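Local coordinates for protein protease (PDB 5Z6O) that is a calcium-binding, subtilisin-like serine protease of the proteinase K type that probably cleaves casein, gelatin and type IV collagen, at residues V203-P208 and T271-L276. Numbering follows the deposited sequence.
Sequences VDLYAP and TTTKLL. With CA (calcium ion), chain B.
Two backbone hydrogen bonds join Tyr-206 to the chain on both sides of Leu-275: Tyr-206 N donates to Lys-274 O (2.9 Å), and Leu-276 N donates to Tyr-206 O (3.0 Å, 157° at the hydrogen). This single parallel bridge lies on the outer side of 205-208, the last strand of the parallel subtilase sheet, whose inner neighbour is strand 182-187. Farther back, one water spans the gap, donating to Val-203 O and accepting from Thr-272 N, while an ST turn, Lys-274 N to Thr-272 OG1 (3.1 Å), shapes the approach to the bridge.

Leu-205 CD1 lies 3.9 Å from Leu-276 CB, and both side chains touch Ile-256 of helix 249-259. Leu-275, its CG trans to the amide nitrogen (chi1 175°), brings CD1 to 3.5 Å from Tyr-206 O.

The Tyr-206 ring turns its edge to Thr-272 O, 3.2 Å from CE1; its OH is hydrogen-bonded to Ser-193 OG. Replacing Tyr-206 by alanine is likely to cost Ser-193 this partner and open a gap beside Thr-272 O.

Asp-204 points away, its carboxylate chelating calcium with Val-181 O. Calcium and backbone bonds thus both hold 203-208, while buried Thr-272 O, lacking any hydrogen-bond donor, meets only aromatic C-H edge.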
loop_
_atom_site.group_PDB
_atom_site.type_symbol
_atom_site.label_atom_id
_atom_site.label_comp_id
_atom_site.label_asym_id
_atom_site.label_seq_id
_atom_site.Cartn_x
_atom_site.Cartn_y
_atom_site.Cartn_z
ATOM N N VAL A 203 11.051 6.415 8.221
ATOM C CA VAL A 203 10.122 6.650 7.118
ATOM C C VAL A 203 10.899 6.752 5.811
ATOM O O VAL A 203 11.845 7.538 5.686
ATOM C CB VAL A 203 9.289 7.911 7.388
ATOM C CG1 VAL A 203 8.502 8.332 6.131
ATOM C CG2 VAL A 203 8.321 7.644 8.517
ATOM N N ASP A 204 10.487 5.973 4.813
ATOM C CA ASP A 204 11.168 5.996 3.528
ATOM C C ASP A 204 10.625 7.101 2.624
ATOM O O ASP A 204 11.392 7.724 1.867
ATOM C CB ASP A 204 11.020 4.629 2.840
ATOM C CG ASP A 204 11.785 3.539 3.586
ATOM O OD1 ASP A 204 13.031 3.588 3.535
ATOM O OD2 ASP A 204 11.172 2.716 4.296
ATOM N N LEU A 205 9.312 7.344 2.662
ATOM C CA LEU A 205 8.726 8.438 1.869
ATOM C C LEU A 205 7.279 8.667 2.303
ATOM O O LEU A 205 6.712 7.908 3.092
ATOM C CB LEU A 205 8.793 8.167 0.360
ATOM C CG LEU A 205 7.928 7.040 -0.160
ATOM C CD1 LEU A 205 7.557 7.324 -1.642
ATOM C CD2 LEU A 205 8.682 5.701 -0.129
ATOM N N TYR A 206 6.697 9.734 1.766
ATOM C CA TYR A 206 5.293 10.107 1.922
ATOM C C TYR A 206 4.490 9.619 0.730
ATOM O O TYR A 206 5.000 9.541 -0.392
ATOM C CB TYR A 206 5.103 11.646 2.000
ATOM C CG TYR A 206 5.415 12.228 3.375
ATOM C CD1 TYR A 206 6.750 12.451 3.790
ATOM C CD2 TYR A 206 4.371 12.531 4.266
ATOM C CE1 TYR A 206 7.019 12.961 5.085
ATOM C CE2 TYR A 206 4.625 13.051 5.544
ATOM C CZ TYR A 206 5.934 13.265 5.937
ATOM O OH TYR A 206 6.117 13.785 7.197
ATOM N N ALA A 207 3.201 9.374 0.977
ATOM C CA ALA A 207 2.247 9.156 -0.099
ATOM C C ALA A 207 0.924 9.715 0.362
ATOM O O ALA A 207 0.720 9.892 1.572
ATOM C CB ALA A 207 2.115 7.661 -0.440
ATOM N N PRO A 208 -0.005 9.973 -0.558
ATOM C CA PRO A 208 -1.278 10.606 -0.185
ATOM C C PRO A 208 -2.016 9.777 0.847
ATOM O O PRO A 208 -2.210 8.570 0.670
ATOM C CB PRO A 208 -2.044 10.657 -1.512
ATOM C CG PRO A 208 -0.960 10.865 -2.525
ATOM C CD PRO A 208 0.186 9.961 -2.025
ATOM N N THR A 271 12.849 13.831 9.246
ATOM C CA THR A 271 11.966 13.056 8.362
ATOM C C THR A 271 12.164 13.499 6.917
ATOM O O THR A 271 12.298 14.698 6.635
ATOM C CB THR A 271 10.488 13.225 8.768
ATOM O OG1 THR A 271 10.342 12.894 10.149
ATOM C CG2 THR A 271 9.561 12.297 7.964
ATOM N N THR A 272 12.245 12.527 6.014
ATOM C CA THR A 272 12.319 12.820 4.587
ATOM C C THR A 272 11.154 13.680 4.142
ATOM O O THR A 272 10.075 13.646 4.725
ATOM C CB THR A 272 12.327 11.525 3.770
ATOM O OG1 THR A 272 12.499 11.858 2.398
ATOM C CG2 THR A 272 10.998 10.783 3.914
ATOM N N THR A 273 11.378 14.486 3.102
ATOM C CA THR A 273 10.293 15.239 2.507
ATOM C C THR A 273 9.939 14.721 1.119
ATOM O O THR A 273 9.255 15.420 0.378
ATOM C CB THR A 273 10.644 16.722 2.458
ATOM O OG1 THR A 273 11.768 16.903 1.605
ATOM C CG2 THR A 273 11.048 17.182 3.824
ATOM N N LYS A 274 10.344 13.489 0.796
ATOM C CA LYS A 274 10.087 12.884 -0.511
ATOM C C LYS A 274 8.654 12.388 -0.608
ATOM O O LYS A 274 8.113 11.834 0.347
ATOM C CB LYS A 274 11.043 11.711 -0.766
ATOM C CG LYS A 274 12.403 12.234 -1.287
ATOM C CD LYS A 274 13.366 11.136 -1.664
ATOM C CE LYS A 274 14.568 11.705 -2.463
ATOM N NZ LYS A 274 14.580 11.334 -3.936
ATOM N N LEU A 275 8.051 12.636 -1.760
ATOM C CA LEU A 275 6.659 12.279 -2.044
ATOM C C LEU A 275 6.620 11.346 -3.249
ATOM O O LEU A 275 7.239 11.643 -4.274
ATOM C CB LEU A 275 5.838 13.537 -2.352
ATOM C CG LEU A 275 4.365 13.229 -2.786
ATOM C CD1 LEU A 275 3.590 12.505 -1.684
ATOM C CD2 LEU A 275 3.686 14.555 -3.123
ATOM N N LEU A 276 5.832 10.267 -3.155
ATOM C CA LEU A 276 5.686 9.296 -4.241
ATOM C C LEU A 276 5.424 9.972 -5.585
ATOM O O LEU A 276 4.522 10.796 -5.707
ATOM C CB LEU A 276 4.505 8.379 -3.916
ATOM C CG LEU A 276 4.131 7.243 -4.900
ATOM C CD1 LEU A 276 5.351 6.319 -5.085
ATOM C CD2 LEU A 276 2.894 6.504 -4.340
HETATM CA CA CA B . 13.071 1.339 4.873
HETATM O O HOH W 1 12.672 9.766 7.074
HETATM O O HOH W 2 13.855 0.187 2.965
HETATM O O HOH W 3 13.698 3.030 6.226
HETATM O O HOH W 4 14.188 -0.458 6.455
HETATM O O HOH W 5 11.816 1.310 6.802
HETATM O O HOH W 6 15.384 2.023 4.826
#